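PDB 4GQ2: nucleoporin nup120 from Schizosaccharomyces pombe, which serves as a structural component of the nuclear pore complex, whose nucleoporins can act both as structural components and as docking partners for transport factors. Local coordinates for residues A[94-99]-A[147-152]; A[70-75]-A[86-91]; A[638-643]-A[709-714]; A[615-620]-A[703-708]. All blocks are in the same frame, centred on the assembly; numbering follows the deposited sequence.

Contact 1 (A[94-99]-A[147-152]); sequences KKEPLS and WFQLPD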
loop_
_atom_site.group_PDB
_atom_site.type_symbol
_atom_site.label_atom_id
_atom_site.label_comp_id
_atom_site.label_asym_id
_atom_site.label_seq_id
_atom_site.Cartn_x
_atom_site.Cartn_y
_atom_site.Cartn_z
ATOM N N LYS A 94 14.279 -19.434 10.315
ATOM C CA LYS A 94 14.742 -20.095 11.529
ATOM C C LYS A 94 13.725 -21.099 12.062
ATOM O O LYS A 94 12.627 -21.240 11.522
ATOM C CB LYS A 94 15.113 -19.068 12.608
ATOM C CG LYS A 94 16.603 -18.752 12.677
ATOM C CD LYS A 94 16.991 -17.536 11.843
ATOM C CE LYS A 94 17.288 -16.317 12.709
ATOM N NZ LYS A 94 16.117 -15.842 13.500
ATOM N N LYS A 95 14.122 -21.816 13.109
ATOM C CA LYS A 95 13.212 -22.645 13.886
ATOM C C LYS A 95 12.634 -21.811 15.031
ATOM O O LYS A 95 12.231 -22.358 16.062
ATOM C CB LYS A 95 13.962 -23.844 14.476
ATOM C CG LYS A 95 14.171 -25.023 13.539
ATOM C CD LYS A 95 14.751 -26.208 14.302
ATOM C CE LYS A 95 14.822 -27.467 13.448
ATOM N NZ LYS A 95 15.931 -27.436 12.454
ATOM N N GLU A 96 12.594 -20.491 14.848
ATOM C CA GLU A 96 12.373 -19.566 15.965
ATOM C C GLU A 96 11.169 -18.632 15.783
ATOM O O GLU A 96 10.725 -18.410 14.657
ATOM C CB GLU A 96 13.649 -18.752 16.228
ATOM C CG GLU A 96 14.875 -19.598 16.563
ATOM C CD GLU A 96 15.891 -18.872 17.429
ATOM O OE1 GLU A 96 15.487 -18.257 18.441
ATOM O OE2 GLU A 96 17.099 -18.931 17.107
ATOM N N PRO A 97 10.637 -18.079 16.897
ATOM C CA PRO A 97 9.560 -17.085 16.797
ATOM C C PRO A 97 10.048 -15.838 16.067
ATOM O O PRO A 97 11.237 -15.506 16.131
ATOM C CB PRO A 97 9.250 -16.735 18.259
ATOM C CG PRO A 97 9.875 -17.814 19.080
ATOM C CD PRO A 97 11.062 -18.283 18.294
ATOM N N LEU A 98 9.131 -15.159 15.381
ATOM C CA LEU A 98 9.467 -13.982 14.590
ATOM C C LEU A 98 10.035 -12.851 15.431
ATOM O O LEU A 98 9.661 -12.678 16.594
ATOM C CB LEU A 98 8.238 -13.477 13.842
ATOM C CG LEU A 98 7.531 -14.453 12.902
ATOM C CD1 LEU A 98 6.282 -13.788 12.350
ATOM C CD2 LEU A 98 8.439 -14.928 11.776
ATOM N N SER A 99 10.942 -12.085 14.831
ATOM C CA SER A 99 11.446 -10.864 15.447
ATOM C C SER A 99 10.413 -9.757 15.279
ATOM O O SER A 99 10.274 -9.186 14.204
ATOM C CB SER A 99 12.773 -10.450 14.814
ATOM O OG SER A 99 13.742 -11.471 14.950
ATOM N N TRP A 147 14.594 -10.773 23.477
ATOM C CA TRP A 147 14.371 -9.330 23.397
ATOM C C TRP A 147 13.739 -8.943 22.097
ATOM O O TRP A 147 12.993 -7.965 22.020
ATOM C CB TRP A 147 15.682 -8.570 23.533
ATOM C CG TRP A 147 16.394 -8.725 24.849
ATOM C CD1 TRP A 147 15.957 -9.392 25.993
ATOM C CD2 TRP A 147 17.690 -8.154 25.214
ATOM N NE1 TRP A 147 16.884 -9.300 26.994
ATOM C CE2 TRP A 147 17.946 -8.570 26.597
ATOM C CE3 TRP A 147 18.638 -7.380 24.554
ATOM C CZ2 TRP A 147 19.106 -8.212 27.270
ATOM C CZ3 TRP A 147 19.804 -7.024 25.242
ATOM C CH2 TRP A 147 20.030 -7.428 26.568
ATOM N N PHE A 148 14.057 -9.706 21.059
ATOM C CA PHE A 148 13.541 -9.443 19.738
ATOM C C PHE A 148 12.163 -10.057 19.539
ATOM O O PHE A 148 11.436 -9.661 18.630
ATOM C CB PHE A 148 14.524 -9.971 18.688
ATOM C CG PHE A 148 15.877 -9.330 18.759
ATOM C CD1 PHE A 148 16.130 -8.138 18.086
ATOM C CD2 PHE A 148 16.897 -9.905 19.509
ATOM C CE1 PHE A 148 17.377 -7.537 18.154
ATOM C CE2 PHE A 148 18.143 -9.304 19.583
ATOM C CZ PHE A 148 18.382 -8.119 18.906
ATOM N N GLN A 149 11.794 -11.002 20.403
ATOM C CA GLN A 149 10.630 -11.850 20.150
ATOM C C GLN A 149 9.416 -11.546 21.006
ATOM O O GLN A 149 8.292 -11.616 20.520
ATOM C CB GLN A 149 11.004 -13.319 20.301
ATOM C CG GLN A 149 12.132 -13.777 19.392
ATOM C CD GLN A 149 12.761 -15.069 19.868
ATOM O OE1 GLN A 149 12.566 -15.476 21.010
ATOM N NE2 GLN A 149 13.519 -15.723 18.992
ATOM N N LEU A 150 9.638 -11.217 22.274
ATOM C CA LEU A 150 8.543 -11.092 23.232
ATOM C C LEU A 150 8.445 -9.684 23.796
ATOM O O LEU A 150 9.475 -9.077 24.096
ATOM C CB LEU A 150 8.717 -12.094 24.379
ATOM C CG LEU A 150 8.841 -13.591 24.056
ATOM C CD1 LEU A 150 9.262 -14.360 25.300
ATOM C CD2 LEU A 150 7.557 -14.165 23.461
ATOM N N PRO A 151 7.205 -9.167 23.954
ATOM C CA PRO A 151 6.983 -7.823 24.497
ATOM C C PRO A 151 7.431 -7.705 25.956
ATOM O O PRO A 151 7.328 -8.677 26.710
ATOM C CB PRO A 151 5.462 -7.636 24.378
ATOM C CG PRO A 151 4.900 -9.012 24.314
ATOM C CD PRO A 151 5.938 -9.858 23.642
ATOM N N ASP A 152 7.930 -6.525 26.334
ATOM C CA ASP A 152 8.437 -6.261 27.694
ATOM C C ASP A 152 9.254 -7.431 28.278
ATOM O O ASP A 152 8.998 -7.890 29.398
ATOM C CB ASP A 152 7.283 -5.872 28.636
ATOM C CG ASP A 152 6.525 -4.633 28.169
ATOM O OD1 ASP A 152 7.168 -3.649 27.740
ATOM O OD2 ASP A 152 5.278 -4.640 28.246
#

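Contact 2 (A[70-75]-A[86-91]); sequences GSQTLR and IFDVSL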
loop_
_atom_site.group_PDB
_atom_site.type_symbol
_atom_site.label_atom_id
_atom_site.label_comp_id
_atom_site.label_asym_id
_atom_site.label_seq_id
_atom_site.Cartn_x
_atom_site.Cartn_y
_atom_site.Cartn_z
ATOM N N GLY A 70 19.336 -21.393 13.039
ATOM C CA GLY A 70 20.488 -20.999 12.228
ATOM C C GLY A 70 21.008 -19.635 12.649
ATOM O O GLY A 70 20.740 -19.177 13.765
ATOM N N SER A 71 21.740 -18.983 11.750
ATOM C CA SER A 71 22.393 -17.702 12.043
ATOM C C SER A 71 21.425 -16.548 12.293
ATOM O O SER A 71 20.432 -16.388 11.580
ATOM C CB SER A 71 23.333 -17.313 10.904
ATOM O OG SER A 71 24.152 -18.399 10.515
ATOM N N GLN A 72 21.721 -15.748 13.311
ATOM C CA GLN A 72 21.053 -14.464 13.469
ATOM C C GLN A 72 21.931 -13.382 12.847
ATOM O O GLN A 72 23.150 -13.383 13.024
ATOM C CB GLN A 72 20.744 -14.156 14.937
ATOM C CG GLN A 72 19.591 -13.171 15.106
ATOM C CD GLN A 72 18.926 -13.228 16.472
ATOM O OE1 GLN A 72 19.555 -13.576 17.475
ATOM N NE2 GLN A 72 17.641 -12.879 16.517
ATOM N N THR A 73 21.301 -12.485 12.091
ATOM C CA THR A 73 22.004 -11.404 11.412
ATOM C C THR A 73 21.453 -10.080 11.928
ATOM O O THR A 73 20.281 -9.760 11.735
ATOM C CB THR A 73 21.879 -11.516 9.878
ATOM O OG1 THR A 73 22.292 -12.822 9.454
ATOM C CG2 THR A 73 22.747 -10.488 9.190
ATOM N N LEU A 74 22.311 -9.327 12.605
ATOM C CA LEU A 74 21.882 -8.159 13.358
ATOM C C LEU A 74 22.483 -6.872 12.832
ATOM O O LEU A 74 23.684 -6.789 12.580
ATOM C CB LEU A 74 22.228 -8.332 14.839
ATOM C CG LEU A 74 21.635 -9.562 15.540
ATOM C CD1 LEU A 74 22.166 -9.655 16.965
ATOM C CD2 LEU A 74 20.105 -9.537 15.522
ATOM N N ARG A 75 21.640 -5.860 12.684
ATOM C CA ARG A 75 22.099 -4.573 12.224
ATOM C C ARG A 75 22.094 -3.564 13.364
ATOM O O ARG A 75 21.048 -3.272 13.951
ATOM C CB ARG A 75 21.250 -4.100 11.039
ATOM C CG ARG A 75 21.222 -2.599 10.811
ATOM C CD ARG A 75 22.537 -2.042 10.296
ATOM N NE ARG A 75 22.501 -0.587 10.407
ATOM C CZ ARG A 75 22.286 0.243 9.393
ATOM N NH1 ARG A 75 22.122 -0.228 8.161
ATOM N NH2 ARG A 75 22.237 1.551 9.617
ATOM N N ILE A 86 19.432 -1.990 17.679
ATOM C CA ILE A 86 19.686 -3.269 17.020
ATOM C C ILE A 86 18.421 -3.808 16.364
ATOM O O ILE A 86 17.403 -4.003 17.027
ATOM C CB ILE A 86 20.225 -4.330 18.003
ATOM C CG1 ILE A 86 21.442 -3.795 18.760
ATOM C CG2 ILE A 86 20.573 -5.616 17.264
ATOM C CD1 ILE A 86 21.715 -4.502 20.071
ATOM N N PHE A 87 18.507 -4.045 15.059
ATOM C CA PHE A 87 17.427 -4.633 14.277
ATOM C C PHE A 87 17.847 -5.998 13.725
ATOM O O PHE A 87 18.942 -6.145 13.182
ATOM C CB PHE A 87 17.078 -3.715 13.111
ATOM C CG PHE A 87 16.277 -2.498 13.496
ATOM C CD1 PHE A 87 16.868 -1.432 14.171
ATOM C CD2 PHE A 87 14.929 -2.402 13.146
ATOM C CE1 PHE A 87 16.125 -0.298 14.508
ATOM C CE2 PHE A 87 14.183 -1.278 13.478
ATOM C CZ PHE A 87 14.784 -0.217 14.154
ATOM N N ASP A 88 16.978 -6.995 13.864
ATOM C CA ASP A 88 17.202 -8.297 13.240
ATOM C C ASP A 88 16.951 -8.187 11.732
ATOM O O ASP A 88 15.857 -7.828 11.297
ATOM C CB ASP A 88 16.295 -9.361 13.869
ATOM C CG ASP A 88 16.537 -10.762 13.305
ATOM O OD1 ASP A 88 17.203 -10.890 12.260
ATOM O OD2 ASP A 88 16.055 -11.747 13.904
ATOM N N VAL A 89 17.972 -8.495 10.938
ATOM C CA VAL A 89 17.868 -8.378 9.485
ATOM C C VAL A 89 18.091 -9.720 8.798
ATOM O O VAL A 89 18.449 -9.764 7.617
ATOM C CB VAL A 89 18.835 -7.311 8.921
ATOM C CG1 VAL A 89 18.498 -5.934 9.477
ATOM C CG2 VAL A 89 20.285 -7.667 9.236
ATOM N N SER A 90 17.868 -10.807 9.543
ATOM C CA SER A 90 18.045 -12.171 9.030
ATOM C C SER A 90 17.161 -12.418 7.822
ATOM O O SER A 90 15.981 -12.081 7.839
ATOM C CB SER A 90 17.703 -13.211 10.098
ATOM O OG SER A 90 18.295 -12.883 11.340
ATOM N N LEU A 91 17.744 -13.013 6.783
ATOM C CA LEU A 91 17.030 -13.364 5.552
ATOM C C LEU A 91 16.609 -14.830 5.529
ATOM O O LEU A 91 15.602 -15.181 4.908
ATOM C CB LEU A 91 17.892 -13.047 4.321
ATOM C CG LEU A 91 17.623 -11.770 3.510
ATOM C CD1 LEU A 91 17.003 -10.679 4.356
ATOM C CD2 LEU A 91 18.891 -11.260 2.836
#

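Contact 3 (A[638-643]-A[709-714]); sequences DTLVSL and YELQSK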
loop_
_atom_site.group_PDB
_atom_site.type_symbol
_atom_site.label_atom_id
_atom_site.label_comp_id
_atom_site.label_asym_id
_atom_site.label_seq_id
_atom_site.Cartn_x
_atom_site.Cartn_y
_atom_site.Cartn_z
ATOM N N ASP A 638 5.150 3.400 -40.476
ATOM C CA ASP A 638 6.163 3.155 -41.493
ATOM C C ASP A 638 7.332 2.314 -40.993
ATOM O O ASP A 638 7.770 1.402 -41.700
ATOM C CB ASP A 638 6.618 4.462 -42.149
ATOM C CG ASP A 638 5.622 4.964 -43.189
ATOM O OD1 ASP A 638 4.948 4.127 -43.831
ATOM O OD2 ASP A 638 5.503 6.194 -43.364
ATOM N N THR A 639 7.800 2.573 -39.769
ATOM C CA THR A 639 8.897 1.761 -39.223
ATOM C C THR A 639 8.439 0.354 -38.866
ATOM O O THR A 639 9.246 -0.572 -38.880
ATOM C CB THR A 639 9.700 2.422 -38.056
ATOM O OG1 THR A 639 9.572 1.660 -36.850
ATOM C CG2 THR A 639 9.304 3.861 -37.826
ATOM N N LEU A 640 7.150 0.186 -38.566
ATOM C CA LEU A 640 6.611 -1.155 -38.298
ATOM C C LEU A 640 6.463 -1.997 -39.566
ATOM O O LEU A 640 6.741 -3.201 -39.556
ATOM C CB LEU A 640 5.287 -1.087 -37.544
ATOM C CG LEU A 640 5.368 -0.810 -36.038
ATOM C CD1 LEU A 640 3.981 -0.471 -35.507
ATOM C CD2 LEU A 640 6.002 -1.973 -35.269
ATOM N N VAL A 641 6.040 -1.355 -40.650
ATOM C CA VAL A 641 5.915 -2.012 -41.957
ATOM C C VAL A 641 7.273 -2.481 -42.502
ATOM O O VAL A 641 7.351 -3.487 -43.210
ATOM C CB VAL A 641 5.206 -1.086 -42.972
ATOM C CG1 VAL A 641 5.365 -1.585 -44.401
ATOM C CG2 VAL A 641 3.733 -0.954 -42.613
ATOM N N SER A 642 8.335 -1.764 -42.150
ATOM C CA SER A 642 9.670 -2.065 -42.656
ATOM C C SER A 642 10.265 -3.323 -42.031
ATOM O O SER A 642 11.308 -3.802 -42.467
ATOM C CB SER A 642 10.610 -0.892 -42.393
ATOM O OG SER A 642 11.281 -1.061 -41.156
ATOM N N LEU A 643 9.615 -3.845 -40.999
ATOM C CA LEU A 643 10.156 -4.984 -40.271
ATOM C C LEU A 643 9.641 -6.300 -40.844
ATOM O O LEU A 643 8.466 -6.421 -41.192
ATOM C CB LEU A 643 9.853 -4.867 -38.771
ATOM C CG LEU A 643 10.423 -3.626 -38.057
ATOM C CD1 LEU A 643 9.701 -3.350 -36.746
ATOM C CD2 LEU A 643 11.922 -3.731 -37.820
ATOM N N TYR A 709 -3.338 -1.380 -45.050
ATOM C CA TYR A 709 -3.535 -2.810 -45.239
ATOM C C TYR A 709 -2.313 -3.641 -44.860
ATOM O O TYR A 709 -2.452 -4.656 -44.179
ATOM C CB TYR A 709 -3.996 -3.140 -46.676
ATOM C CG TYR A 709 -4.370 -4.599 -46.831
ATOM C CD1 TYR A 709 -5.673 -5.034 -46.585
ATOM C CD2 TYR A 709 -3.405 -5.557 -47.169
ATOM C CE1 TYR A 709 -6.010 -6.375 -46.695
ATOM C CE2 TYR A 709 -3.732 -6.901 -47.276
ATOM C CZ TYR A 709 -5.034 -7.306 -47.043
ATOM O OH TYR A 709 -5.364 -8.641 -47.154
ATOM N N GLU A 710 -1.128 -3.223 -45.296
ATOM C CA GLU A 710 0.075 -4.031 -45.071
ATOM C C GLU A 710 0.484 -4.070 -43.601
ATOM O O GLU A 710 0.962 -5.101 -43.115
ATOM C CB GLU A 710 1.246 -3.597 -45.974
ATOM C CG GLU A 710 2.614 -4.071 -45.476
ATOM C CD GLU A 710 3.517 -4.645 -46.558
ATOM O OE1 GLU A 710 4.593 -4.058 -46.802
ATOM O OE2 GLU A 710 3.165 -5.690 -47.150
ATOM N N LEU A 711 0.302 -2.949 -42.903
ATOM C CA LEU A 711 0.581 -2.888 -41.471
ATOM C C LEU A 711 -0.303 -3.877 -40.747
ATOM O O LEU A 711 0.186 -4.745 -40.020
ATOM C CB LEU A 711 0.338 -1.483 -40.905
ATOM C CG LEU A 711 0.376 -1.339 -39.375
ATOM C CD1 LEU A 711 1.715 -1.774 -38.805
ATOM C CD2 LEU A 711 0.064 0.090 -38.967
ATOM N N GLN A 712 -1.608 -3.743 -40.962
ATOM C CA GLN A 712 -2.566 -4.557 -40.243
ATOM C C GLN A 712 -2.517 -6.021 -40.667
ATOM O O GLN A 712 -2.767 -6.914 -39.850
ATOM C CB GLN A 712 -3.968 -3.976 -40.339
ATOM C CG GLN A 712 -4.731 -4.183 -39.039
ATOM C CD GLN A 712 -5.779 -3.129 -38.782
ATOM O OE1 GLN A 712 -5.656 -1.978 -39.213
ATOM N NE2 GLN A 712 -6.826 -3.518 -38.067
ATOM N N SER A 713 -2.150 -6.255 -41.925
ATOM C CA SER A 713 -1.926 -7.606 -42.446
ATOM C C SER A 713 -0.797 -8.291 -41.688
ATOM O O SER A 713 -0.874 -9.484 -41.374
ATOM C CB SER A 713 -1.603 -7.558 -43.942
ATOM O OG SER A 713 -1.108 -8.799 -44.399
ATOM N N LYS A 714 0.243 -7.519 -41.388
ATOM C CA LYS A 714 1.371 -7.989 -40.594
ATOM C C LYS A 714 1.006 -8.307 -39.131
ATOM O O LYS A 714 1.774 -8.972 -38.431
ATOM C CB LYS A 714 2.510 -6.970 -40.661
ATOM C CG LYS A 714 3.453 -7.178 -41.830
ATOM C CD LYS A 714 4.516 -6.090 -41.889
ATOM C CE LYS A 714 5.869 -6.651 -42.308
ATOM N NZ LYS A 714 5.893 -7.210 -43.688
#

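Contact 4 (A[615-620]-A[703-708]); sequences TLWVFY and ITSQQD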
loop_
_atom_site.group_PDB
_atom_site.type_symbol
_atom_site.label_atom_id
_atom_site.label_comp_id
_atom_site.label_asym_id
_atom_site.label_seq_id
_atom_site.Cartn_x
_atom_site.Cartn_y
_atom_site.Cartn_z
ATOM N N THR A 615 -13.393 -2.647 -28.802
ATOM C CA THR A 615 -12.777 -2.109 -27.587
ATOM C C THR A 615 -11.428 -1.451 -27.877
ATOM O O THR A 615 -11.159 -0.352 -27.391
ATOM C CB THR A 615 -12.627 -3.172 -26.468
ATOM O OG1 THR A 615 -12.045 -4.367 -26.998
ATOM C CG2 THR A 615 -13.974 -3.512 -25.853
ATOM N N LEU A 616 -10.598 -2.112 -28.681
ATOM C CA LEU A 616 -9.329 -1.528 -29.119
ATOM C C LEU A 616 -9.530 -0.195 -29.834
ATOM O O LEU A 616 -8.737 0.733 -29.657
ATOM C CB LEU A 616 -8.562 -2.492 -30.028
ATOM C CG LEU A 616 -7.766 -3.621 -29.374
ATOM C CD1 LEU A 616 -7.358 -4.654 -30.413
ATOM C CD2 LEU A 616 -6.535 -3.095 -28.651
ATOM N N TRP A 617 -10.599 -0.107 -30.624
ATOM C CA TRP A 617 -10.897 1.081 -31.418
ATOM C C TRP A 617 -11.386 2.196 -30.556
ATOM O O TRP A 617 -10.970 3.355 -30.721
ATOM C CB TRP A 617 -11.919 0.761 -32.503
ATOM C CG TRP A 617 -12.111 1.874 -33.502
ATOM C CD1 TRP A 617 -11.304 2.180 -34.600
ATOM C CD2 TRP A 617 -13.188 2.871 -33.533
ATOM N NE1 TRP A 617 -11.794 3.266 -35.283
ATOM C CE2 TRP A 617 -12.921 3.729 -34.699
ATOM C CE3 TRP A 617 -14.305 3.132 -32.745
ATOM C CZ2 TRP A 617 -13.750 4.791 -35.037
ATOM C CZ3 TRP A 617 -15.131 4.210 -33.096
ATOM C CH2 TRP A 617 -14.860 5.016 -34.216
ATOM N N VAL A 618 -12.278 1.869 -29.624
ATOM C CA VAL A 618 -12.759 2.873 -28.678
ATOM C C VAL A 618 -11.566 3.367 -27.860
ATOM O O VAL A 618 -11.380 4.573 -27.701
ATOM C CB VAL A 618 -13.908 2.344 -27.782
ATOM C CG1 VAL A 618 -14.143 3.257 -26.590
ATOM C CG2 VAL A 618 -15.193 2.210 -28.590
ATOM N N PHE A 619 -10.738 2.425 -27.401
ATOM C CA PHE A 619 -9.572 2.734 -26.581
ATOM C C PHE A 619 -8.627 3.689 -27.293
ATOM O O PHE A 619 -8.192 4.683 -26.715
ATOM C CB PHE A 619 -8.822 1.455 -26.189
ATOM C CG PHE A 619 -7.640 1.703 -25.290
ATOM C CD1 PHE A 619 -6.407 2.089 -25.820
ATOM C CD2 PHE A 619 -7.762 1.571 -23.917
ATOM C CE1 PHE A 619 -5.321 2.333 -24.993
ATOM C CE2 PHE A 619 -6.683 1.812 -23.085
ATOM C CZ PHE A 619 -5.458 2.189 -23.623
ATOM N N TYR A 620 -8.307 3.368 -28.545
ATOM C CA TYR A 620 -7.457 4.219 -29.366
ATOM C C TYR A 620 -8.078 5.606 -29.516
ATOM O O TYR A 620 -7.391 6.618 -29.373
ATOM C CB TYR A 620 -7.225 3.570 -30.736
ATOM C CG TYR A 620 -6.497 4.441 -31.732
ATOM C CD1 TYR A 620 -5.108 4.560 -31.703
ATOM C CD2 TYR A 620 -7.198 5.149 -32.709
ATOM C CE1 TYR A 620 -4.437 5.365 -32.616
ATOM C CE2 TYR A 620 -6.537 5.949 -33.631
ATOM C CZ TYR A 620 -5.158 6.053 -33.580
ATOM O OH TYR A 620 -4.500 6.849 -34.492
ATOM N N ILE A 703 -2.114 0.239 -34.013
ATOM C CA ILE A 703 -1.996 -0.570 -35.216
ATOM C C ILE A 703 -3.354 -0.996 -35.774
ATOM O O ILE A 703 -3.614 -0.823 -36.963
ATOM C CB ILE A 703 -1.140 -1.828 -34.919
ATOM C CG1 ILE A 703 0.321 -1.444 -34.686
ATOM C CG2 ILE A 703 -1.260 -2.867 -36.031
ATOM C CD1 ILE A 703 1.139 -2.548 -34.042
ATOM N N THR A 704 -4.217 -1.532 -34.914
ATOM C CA THR A 704 -5.492 -2.103 -35.351
ATOM C C THR A 704 -6.542 -1.034 -35.656
ATOM O O THR A 704 -7.669 -1.356 -36.022
ATOM C CB THR A 704 -6.059 -3.131 -34.343
ATOM O OG1 THR A 704 -6.337 -2.485 -33.087
ATOM C CG2 THR A 704 -5.072 -4.289 -34.134
ATOM N N SER A 705 -6.169 0.232 -35.507
ATOM C CA SER A 705 -7.055 1.343 -35.848
ATOM C C SER A 705 -6.581 2.059 -37.113
ATOM O O SER A 705 -7.198 3.028 -37.556
ATOM C CB SER A 705 -7.127 2.335 -34.687
ATOM O OG SER A 705 -7.442 1.671 -33.476
ATOM N N GLN A 706 -5.478 1.581 -37.686
ATOM C CA GLN A 706 -4.913 2.180 -38.892
ATOM C C GLN A 706 -5.531 1.651 -40.175
ATOM O O GLN A 706 -5.701 0.441 -40.341
ATOM C CB GLN A 706 -3.407 1.944 -38.930
ATOM C CG GLN A 706 -2.573 3.196 -38.752
ATOM C CD GLN A 706 -3.121 4.158 -37.723
ATOM O OE1 GLN A 706 -3.179 3.859 -36.532
ATOM N NE2 GLN A 706 -3.514 5.335 -38.180
ATOM N N GLN A 707 -5.855 2.566 -41.085
ATOM C CA GLN A 707 -6.286 2.190 -42.432
ATOM C C GLN A 707 -5.070 1.995 -43.337
ATOM O O GLN A 707 -4.879 2.723 -44.311
ATOM C CB GLN A 707 -7.254 3.228 -43.013
ATOM C CG GLN A 707 -8.512 3.454 -42.183
ATOM C CD GLN A 707 -9.313 2.178 -41.952
ATOM O OE1 GLN A 707 -9.910 1.626 -42.878
ATOM N NE2 GLN A 707 -9.333 1.710 -40.709
ATOM N N ASP A 708 -4.237 1.019 -42.986
ATOM C CA ASP A 708 -3.077 0.648 -43.786
ATOM C C ASP A 708 -3.073 -0.857 -43.855
ATOM O O ASP A 708 -2.834 -1.528 -42.846
ATOM C CB ASP A 708 -1.776 1.165 -43.164
ATOM C CG ASP A 708 -0.540 0.763 -43.959
ATOM O OD1 ASP A 708 -0.144 -0.426 -43.931
ATOM O OD2 ASP A 708 0.058 1.651 -44.600
#

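Contact 1 (A[94-99]-A[147-152])
This is a loop-to-helix packing contact within the beta-propeller domain. The loop 94-99, between strands 83-88 and 101-106, meets the end of the short helix 146-149, which follows strand 138-143. It thus ties two neighbouring sheets of the propeller together beyond their strands. Gln149 does most of the work. With its CG anti to the carbonyl carbon (chi1 -58°) and the chain extended beyond it, the side chain runs out to the loop and crosses that of Glu96 at about a right angle. Its NE2 donates a bent hydrogen bond of 3.3 Å to Glu96 OE1. The acceptor lies in the amide plane of Gln149, but the carboxylate is met from above its own plane. The other carboxylate oxygen of Glu96 forms a salt bridge with Lys145, so each oxygen has a partner, one from Gln149 and one from Lys145. The amide also passes the Pro97 ring, with Pro97 CD 3.6 Å from Gln149 NE2. Phe148 turns its ring away from the loop toward Ile86 and Val103. At the loop's end the backbones come close: Ser99 CA makes a CH...O contact of 3.4 Å with Phe148 O.

Contact 2 (A[70-75]-A[86-91])
Arg75 and Phe87 form an antiparallel hydrogen-bonded pair, with Arg75 N to Phe87 O at 2.8 Å and Phe87 N to Arg75 O at 2.9 Å. Leu74 and Asp88 are the adjoining non-hydrogen-bonded pair. Leu74 CD2 lies 3.9 Å from Asp88 CA, and Leu74 CB packs on Ile86 CG2. Next to these two pairs, Val89 N bonds to Thr73 O at 2.8 Å, and Thr73 N reaches Ser90 OG at 3.1 Å. Asp88 organises this end. Its CG lies anti to the backbone N (chi1 -177°), which carries the carboxylate back beside Ser90. OD1 accepts from Ser90 N in an Asx turn. OD2 receives a nearly straight bond of 3.3 Å from Gln72 NE2, from above the carboxylate plane, and a second bond from Ser99 OG. With an alanine in place of Asp88, the Gln72 amide and Ser90 N would probably lose their acceptor, undoing the Asx turn. Farther out, Arg75 reaches Ser77 and the carbonyls of Tyr536 and Lys539, while Thr73 OG1 bonds to Asp526. The whole is the open end of a beta hairpin, strands 73-79 and 83-88, in the middle of one propeller sheet.

Contact 3 (A[638-643]-A[709-714])
The one flat group in the contact is the Glu710 carboxylate, whose OE1 meets Val641 CG1 at 3.5 Å. This is a van der Waals approach, with no hydrogen bond between the segments. Glu710 CG, anti to the backbone N (chi1 161°), lies beside the same methyl, and the bend at chi2 turns the carboxylate so that OE1 reaches it. The other Val641 branch, CG2, packs on Leu711 CB at 3.8 Å. Val641 is therefore wedged between the acid and Leu711, and the side chains approach at a slant. Leu711 extends CD1 to Leu640 CB at 3.8 Å. Lys714 lies along the end of the other helix. Its outer part runs past the carbonyls of Val641 and Leu643, but its exact placement is doubtful. Replacing Lys714 with an alanine would probably remove the chain that covers this helix end and leave a gap there. The contact joins the C-terminal part of helix 630-641 to the short helix 709-713 in the helical domain. Inward, Leu640 and Leu711 both rest on Ile703 of helix 672-703. On another side, Leu643 packs against helix 571-585, while Asp708 OD1 holds Leu711 N at the start of helix 709-713.

Contact 4 (A[615-620]-A[703-708])
A type I beta turn, from Ile703 to Gln706, presses against helix 612-624 in the helical domain. The turn leads out of helix 672-703 toward the short helix 709-713. Ser705 sits at the centre of the contact, pointing toward the helix. Its CB lies over one face of the Tyr620 ring, 3.8 Å from the centroid and 25° off the ring normal, offset toward the rim. This is a CH-pi contact. Tyr620 has its CG anti to the backbone N (chi1 173°), which carries the ring to Ser705. Ser705 OG comes within 3.3 Å of Tyr620 CB, and lies 4.1 Å from Trp617 CD1. Both partners are carbons, so this is packing; the hydroxyl bonds instead to the Ser701 carbonyl. Thr704 behaves in the same way. Its OG1 bonds to the carbonyl of Leu700 and lies 3.6 Å from Leu616 CD1, so the leucine covers a hydroxyl already bonded to the last turn of helix 672-703. Leu616 and Thr704 cross at about a right angle. No hydrogen bond joins the two segments, but Ser701, just ahead of the turn, bonds through OG to the Leu616 carbonyl. Around the contact, Tyr620 also packs on Leu702 of helix 672-703 and Ile633 of helix 630-641. Gln706 leans on Ile633 and Ile637, so the turn is wedged between helices 612-624 and 630-641.

Contacts 1 and 2 belong to the beta-propeller domain and contacts 3 and 4 to the helical domain, the two pairs being about 38 Å apart at the nearest atoms. Contact 2 is the buried one, built on backbone hydrogen bonds with a polar network at its end. The other three are partly buried. Contact 1 relies on a single side-chain bond and loop packing. It meets contact 2 through Ser99 OG and Asp88 OD2, and Phe148 rests on Ile86. Contacts 3 and 4 have no hydrogen bonds between their segments. One is mainly aliphatic, the other rests on a tyrosine face. Their segments 703-708 and 709-714 are consecutive in the chain.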